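Local coordinates for 5'-Methylthioadenosine Nucleosidase (Arabidopsis thaliana, PDB 2H8G), which is a nucleosidase-type member of the phosphorylase superfamily and holds adenine in its pocket, at residues L23-F31 with I256-L267. Numbering follows the deposited sequence.
Sequences LRPISSVVF and INFINGRNLSDL
Pro25 and Asn263 bring the two backbones to 3.9 Å between their CA atoms, whereas strand 28-31 and the end of the helix stand further apart, 8.6 Å from Val29 CA to Ile256 CA. The lead-in to the strand is pinned by a direct bond: Ile26 N donates to Arg262 O over 2.9 Å, nearly straight at the hydrogen (164°) though tilted 24° from the carbonyl plane. Two waters flank it, one running from Arg24 O to Leu264 N, the other from Ile26 O to Gly261 N with a weak last step. Gly261 lies within the type II turn from Ile259 to Arg262 that carries the chain off the helix.

Ile26 carries most of the apolar contact. With CG1 anti to its carbonyl carbon (chi1 -66°) and the chain extended beyond, CD1 presses against Ile259 CG2 at a tight 3.4 Å and also meets the methyls of Leu264 and Leu267; Leu72 and Asp109 touch the same side chain from neighbouring parts of the fold. Further along, Ile256 CD1 abuts the edge of the Phe31 ring, 3.4 Å from CE1 and in the ring plane, and more loosely approaches Val29 CG1.

Thus the start of the ordered chain and the C-terminal tail are fastened together beside the central sheet: the first strand, paired in parallel with strands 72-78 and 110-119, is packed against the C-terminal helix, an alpha/beta layering characteristic of the phosphorylase superfamily.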
ATOM      1  N   LEU A  23       6.180  29.857 -14.285  1.00 33.86           N
ATOM      2  CA  LEU A  23       6.091  29.406 -12.899  1.00 35.08           C
ATOM      3  C   LEU A  23       5.453  30.464 -12.008  1.00 34.14           C
ATOM      4  O   LEU A  23       5.672  31.663 -12.190  1.00 35.77           O
ATOM      5  CB  LEU A  23       7.484  29.045 -12.379  1.00 36.58           C
ATOM      6  CG  LEU A  23       8.116  27.878 -13.145  1.00 36.32           C
ATOM      7  CD1 LEU A  23       9.565  27.671 -12.718  1.00 36.67           C
ATOM      8  CD2 LEU A  23       7.287  26.627 -12.902  1.00 38.32           C
ATOM      9  N   ARG A  24       4.663  30.011 -11.039  1.00 33.61           N
ATOM     10  CA  ARG A  24       3.964  30.919 -10.138  1.00 34.45           C
ATOM     11  C   ARG A  24       4.055  30.450  -8.692  1.00 34.26           C
ATOM     12  O   ARG A  24       4.484  29.329  -8.416  1.00 33.50           O
ATOM     13  CB  ARG A  24       2.489  31.016 -10.547  1.00 36.82           C
ATOM     14  CG  ARG A  24       2.273  31.288 -12.028  1.00 38.13           C
ATOM     15  CD  ARG A  24       0.793  31.337 -12.377  1.00 39.31           C
ATOM     16  NE  ARG A  24       0.584  31.646 -13.789  1.00 39.81           N
ATOM     17  CZ  ARG A  24       0.864  30.822 -14.792  1.00 39.73           C
ATOM     18  NH1 ARG A  24       0.644  31.202 -16.042  1.00 40.93           N
ATOM     19  NH2 ARG A  24       1.348  29.610 -14.552  1.00 42.23           N
ATOM     20  N   PRO A  25       3.653  31.312  -7.744  1.00 33.05           N
ATOM     21  CA  PRO A  25       3.700  30.949  -6.326  1.00 32.74           C
ATOM     22  C   PRO A  25       2.811  29.744  -6.025  1.00 32.26           C
ATOM     23  O   PRO A  25       1.789  29.532  -6.680  1.00 31.43           O
ATOM     24  CB  PRO A  25       3.194  32.211  -5.630  1.00 34.61           C
ATOM     25  CG  PRO A  25       3.627  33.304  -6.559  1.00 34.50           C
ATOM     26  CD  PRO A  25       3.279  32.728  -7.907  1.00 34.45           C
ATOM     27  N   ILE A  26       3.217  28.955  -5.037  1.00 31.35           N
ATOM     28  CA  ILE A  26       2.456  27.787  -4.619  1.00 30.99           C
ATOM     29  C   ILE A  26       1.051  28.262  -4.266  1.00 30.11           C
ATOM     30  O   ILE A  26       0.891  29.291  -3.610  1.00 31.10           O
ATOM     31  CB  ILE A  26       3.106  27.138  -3.381  1.00 29.86           C
ATOM     32  CG1 ILE A  26       4.480  26.583  -3.761  1.00 30.22           C
ATOM     33  CG2 ILE A  26       2.203  26.050  -2.819  1.00 30.75           C
ATOM     34  CD1 ILE A  26       5.313  26.145  -2.582  1.00 29.54           C
ATOM     35  N   SER A  27       0.036  27.525  -4.702  1.00 29.73           N
ATOM     36  CA  SER A  27      -1.340  27.921  -4.423  1.00 31.00           C
ATOM     37  C   SER A  27      -2.127  26.897  -3.618  1.00 30.07           C
ATOM     38  O   SER A  27      -3.111  27.243  -2.965  1.00 30.73           O
ATOM     39  CB  SER A  27      -2.080  28.214  -5.731  1.00 31.33           C
ATOM     40  OG  SER A  27      -2.188  27.050  -6.530  1.00 34.49           O
ATOM     41  N   SER A  28      -1.700  25.637  -3.656  1.00 29.57           N
ATOM     42  CA  SER A  28      -2.402  24.596  -2.919  1.00 28.96           C
ATOM     43  C   SER A  28      -1.448  23.599  -2.281  1.00 27.15           C
ATOM     44  O   SER A  28      -0.451  23.199  -2.883  1.00 25.45           O
ATOM     45  CB  SER A  28      -3.371  23.851  -3.841  1.00 31.25           C
ATOM     46  OG  SER A  28      -2.678  23.126  -4.843  1.00 34.71           O
ATOM     47  N   VAL A  29      -1.770  23.203  -1.057  1.00 25.92           N
ATOM     48  CA  VAL A  29      -0.963  22.248  -0.313  1.00 25.67           C
ATOM     49  C   VAL A  29      -1.876  21.178   0.256  1.00 24.20           C
ATOM     50  O   VAL A  29      -2.967  21.480   0.736  1.00 23.72           O
ATOM     51  CB  VAL A  29      -0.238  22.923   0.869  1.00 25.91           C
ATOM     52  CG1 VAL A  29       0.597  21.893   1.627  1.00 26.24           C
ATOM     53  CG2 VAL A  29       0.632  24.064   0.366  1.00 28.59           C
ATOM     54  N   VAL A  30      -1.434  19.927   0.195  1.00 24.06           N
ATOM     55  CA  VAL A  30      -2.207  18.831   0.756  1.00 21.85           C
ATOM     56  C   VAL A  30      -1.384  18.165   1.846  1.00 21.00           C
ATOM     57  O   VAL A  30      -0.233  17.787   1.616  1.00 22.21           O
ATOM     58  CB  VAL A  30      -2.552  17.743  -0.291  1.00 23.48           C
ATOM     59  CG1 VAL A  30      -3.082  16.497   0.412  1.00 24.48           C
ATOM     60  CG2 VAL A  30      -3.602  18.260  -1.266  1.00 23.41           C
ATOM     61  N   PHE A  31      -1.962  18.062   3.037  1.00 19.60           N
ATOM     62  CA  PHE A  31      -1.304  17.380   4.144  1.00 19.24           C
ATOM     63  C   PHE A  31      -1.897  15.981   4.176  1.00 19.39           C
ATOM     64  O   PHE A  31      -3.118  15.827   4.159  1.00 20.22           O
ATOM     65  CB  PHE A  31      -1.619  18.027   5.498  1.00 19.47           C
ATOM     66  CG  PHE A  31      -0.775  19.223   5.828  1.00 20.15           C
ATOM     67  CD1 PHE A  31      -1.062  20.469   5.282  1.00 24.95           C
ATOM     68  CD2 PHE A  31       0.300  19.109   6.709  1.00 20.50           C
ATOM     69  CE1 PHE A  31      -0.293  21.588   5.609  1.00 25.31           C
ATOM     70  CE2 PHE A  31       1.076  20.223   7.043  1.00 21.88           C
ATOM     71  CZ  PHE A  31       0.776  21.464   6.491  1.00 26.63           C
ATOM     72  N   ILE A 256       3.679  26.228   6.936  1.00 23.57           N
ATOM     73  CA  ILE A 256       2.643  26.805   6.088  1.00 24.82           C
ATOM     74  C   ILE A 256       2.888  28.293   5.861  1.00 25.91           C
ATOM     75  O   ILE A 256       2.811  28.776   4.730  1.00 25.47           O
ATOM     76  CB  ILE A 256       1.239  26.600   6.701  1.00 25.43           C
ATOM     77  CG1 ILE A 256       0.801  25.149   6.498  1.00 27.51           C
ATOM     78  CG2 ILE A 256       0.234  27.546   6.057  1.00 26.59           C
ATOM     79  CD1 ILE A 256       0.790  24.718   5.041  1.00 30.42           C
ATOM     80  N   ASN A 257       3.195  29.018   6.930  1.00 26.46           N
ATOM     81  CA  ASN A 257       3.445  30.448   6.802  1.00 28.02           C
ATOM     82  C   ASN A 257       4.708  30.750   6.004  1.00 28.57           C
ATOM     83  O   ASN A 257       4.824  31.816   5.397  1.00 29.52           O
ATOM     84  CB  ASN A 257       3.510  31.102   8.182  1.00 30.03           C
ATOM     85  CG  ASN A 257       2.134  31.345   8.768  1.00 34.14           C
ATOM     86  OD1 ASN A 257       1.299  32.015   8.156  1.00 37.41           O
ATOM     87  ND2 ASN A 257       1.886  30.803   9.954  1.00 36.02           N
ATOM     88  N   PHE A 258       5.649  29.811   5.993  1.00 27.27           N
ATOM     89  CA  PHE A 258       6.885  29.992   5.238  1.00 26.67           C
ATOM     90  C   PHE A 258       6.609  29.797   3.749  1.00 27.68           C
ATOM     91  O   PHE A 258       7.069  30.574   2.910  1.00 27.68           O
ATOM     92  CB  PHE A 258       7.938  28.977   5.677  1.00 26.58           C
ATOM     93  CG  PHE A 258       9.237  29.097   4.933  1.00 26.56           C
ATOM     94  CD1 PHE A 258      10.181  30.048   5.303  1.00 26.64           C
ATOM     95  CD2 PHE A 258       9.509  28.270   3.848  1.00 27.39           C
ATOM     96  CE1 PHE A 258      11.378  30.174   4.605  1.00 28.09           C
ATOM     97  CE2 PHE A 258      10.704  28.389   3.142  1.00 28.11           C
ATOM     98  CZ  PHE A 258      11.640  29.343   3.523  1.00 28.30           C
ATOM     99  N   ILE A 259       5.862  28.744   3.432  1.00 27.60           N
ATOM    100  CA  ILE A 259       5.520  28.418   2.050  1.00 28.99           C
ATOM    101  C   ILE A 259       4.679  29.494   1.367  1.00 29.47           C
ATOM    102  O   ILE A 259       4.855  29.767   0.179  1.00 30.41           O
ATOM    103  CB  ILE A 259       4.752  27.079   1.979  1.00 28.80           C
ATOM    104  CG1 ILE A 259       5.690  25.930   2.355  1.00 28.43           C
ATOM    105  CG2 ILE A 259       4.172  26.869   0.584  1.00 30.37           C
ATOM    106  CD1 ILE A 259       4.996  24.585   2.445  1.00 30.17           C
ATOM    107  N   ASN A 260       3.770  30.101   2.120  1.00 30.59           N
ATOM    108  CA  ASN A 260       2.894  31.128   1.572  1.00 31.56           C
ATOM    109  C   ASN A 260       3.664  32.219   0.837  1.00 32.10           C
ATOM    110  O   ASN A 260       4.649  32.749   1.343  1.00 32.81           O
ATOM    111  CB  ASN A 260       2.045  31.739   2.691  1.00 32.55           C
ATOM    112  CG  ASN A 260       1.095  32.812   2.186  1.00 33.44           C
ATOM    113  OD1 ASN A 260       1.417  34.003   2.203  1.00 36.93           O
ATOM    114  ND2 ASN A 260      -0.077  32.393   1.722  1.00 32.83           N
ATOM    115  N   GLY A 261       3.213  32.532  -0.374  1.00 32.75           N
ATOM    116  CA  GLY A 261       3.855  33.565  -1.167  1.00 33.85           C
ATOM    117  C   GLY A 261       5.091  33.121  -1.926  1.00 33.58           C
ATOM    118  O   GLY A 261       5.592  33.847  -2.784  1.00 34.54           O
ATOM    119  N   ARG A 262       5.591  31.929  -1.615  1.00 33.11           N
ATOM    120  CA  ARG A 262       6.781  31.413  -2.279  1.00 31.23           C
ATOM    121  C   ARG A 262       6.424  30.415  -3.368  1.00 31.62           C
ATOM    122  O   ARG A 262       5.348  29.817  -3.350  1.00 31.08           O
ATOM    123  CB  ARG A 262       7.695  30.710  -1.270  1.00 32.15           C
ATOM    124  CG  ARG A 262       8.358  31.608  -0.243  1.00 33.08           C
ATOM    125  CD  ARG A 262       9.133  30.766   0.766  1.00 35.23           C
ATOM    126  NE  ARG A 262       9.756  31.582   1.804  1.00 38.74           N
ATOM    127  CZ  ARG A 262      10.917  32.213   1.669  1.00 39.26           C
ATOM    128  NH1 ARG A 262      11.597  32.122   0.534  1.00 41.47           N
ATOM    129  NH2 ARG A 262      11.392  32.946   2.665  1.00 40.04           N
ATOM    130  N   ASN A 263       7.329  30.246  -4.326  1.00 31.75           N
ATOM    131  CA  ASN A 263       7.119  29.265  -5.379  1.00 32.22           C
ATOM    132  C   ASN A 263       8.026  28.092  -5.015  1.00 30.88           C
ATOM    133  O   ASN A 263       8.909  28.233  -4.172  1.00 30.12           O
ATOM    134  CB  ASN A 263       7.475  29.830  -6.758  1.00 34.45           C
ATOM    135  CG  ASN A 263       8.840  30.465  -6.798  1.00 36.59           C
ATOM    136  OD1 ASN A 263       9.835  29.851  -6.415  1.00 38.61           O
ATOM    137  ND2 ASN A 263       8.900  31.705  -7.271  1.00 37.42           N
ATOM    138  N   LEU A 264       7.802  26.939  -5.633  1.00 30.28           N
ATOM    139  CA  LEU A 264       8.589  25.747  -5.327  1.00 29.87           C
ATOM    140  C   LEU A 264      10.097  25.946  -5.266  1.00 30.82           C
ATOM    141  O   LEU A 264      10.771  25.338  -4.432  1.00 30.07           O
ATOM    142  CB  LEU A 264       8.257  24.634  -6.324  1.00 27.38           C
ATOM    143  CG  LEU A 264       6.860  24.030  -6.153  1.00 28.18           C
ATOM    144  CD1 LEU A 264       6.554  23.117  -7.323  1.00 25.94           C
ATOM    145  CD2 LEU A 264       6.787  23.261  -4.841  1.00 25.52           C
ATOM    146  N   SER A 265      10.631  26.797  -6.136  1.00 31.56           N
ATOM    147  CA  SER A 265      12.068  27.045  -6.161  1.00 33.40           C
ATOM    148  C   SER A 265      12.564  27.897  -4.993  1.00 33.43           C
ATOM    149  O   SER A 265      13.761  27.928  -4.714  1.00 35.35           O
ATOM    150  CB  SER A 265      12.468  27.713  -7.482  1.00 33.13           C
ATOM    151  OG  SER A 265      11.871  28.992  -7.617  1.00 36.19           O
ATOM    152  N   ASP A 266      11.654  28.586  -4.308  1.00 34.39           N
ATOM    153  CA  ASP A 266      12.035  29.439  -3.180  1.00 34.89           C
ATOM    154  C   ASP A 266      12.013  28.703  -1.840  1.00 34.10           C
ATOM    155  O   ASP A 266      12.309  29.296  -0.803  1.00 34.29           O
ATOM    156  CB  ASP A 266      11.102  30.654  -3.070  1.00 36.52           C
ATOM    157  CG  ASP A 266      11.090  31.511  -4.321  1.00 38.10           C
ATOM    158  OD1 ASP A 266      12.172  31.781  -4.882  1.00 38.92           O
ATOM    159  OD2 ASP A 266       9.988  31.931  -4.734  1.00 39.29           O
ATOM    160  N   LEU A 267      11.663  27.420  -1.858  1.00 33.34           N
ATOM    161  CA  LEU A 267      11.584  26.634  -0.628  1.00 32.13           C
ATOM    162  C   LEU A 267      12.920  26.264   0.020  1.00 31.78           C
ATOM    163  O   LEU A 267      12.905  25.992   1.239  1.00 29.35           O
ATOM    164  CB  LEU A 267      10.763  25.365  -0.870  1.00 31.45           C
ATOM    165  CG  LEU A 267       9.309  25.572  -1.300  1.00 31.14           C
ATOM    166  CD1 LEU A 267       8.586  24.232  -1.279  1.00 29.91           C
ATOM    167  CD2 LEU A 267       8.620  26.555  -0.370  1.00 31.89           C
ATOM    168  OXT LEU A 267      13.955  26.228  -0.681  1.00 32.77           O
TER
HETATM  169  O   HOH W   1       6.177  27.135  -7.903  1.00 33.29           O
HETATM  170  O   HOH W   2       2.408  31.123  -2.501  1.00 48.31           O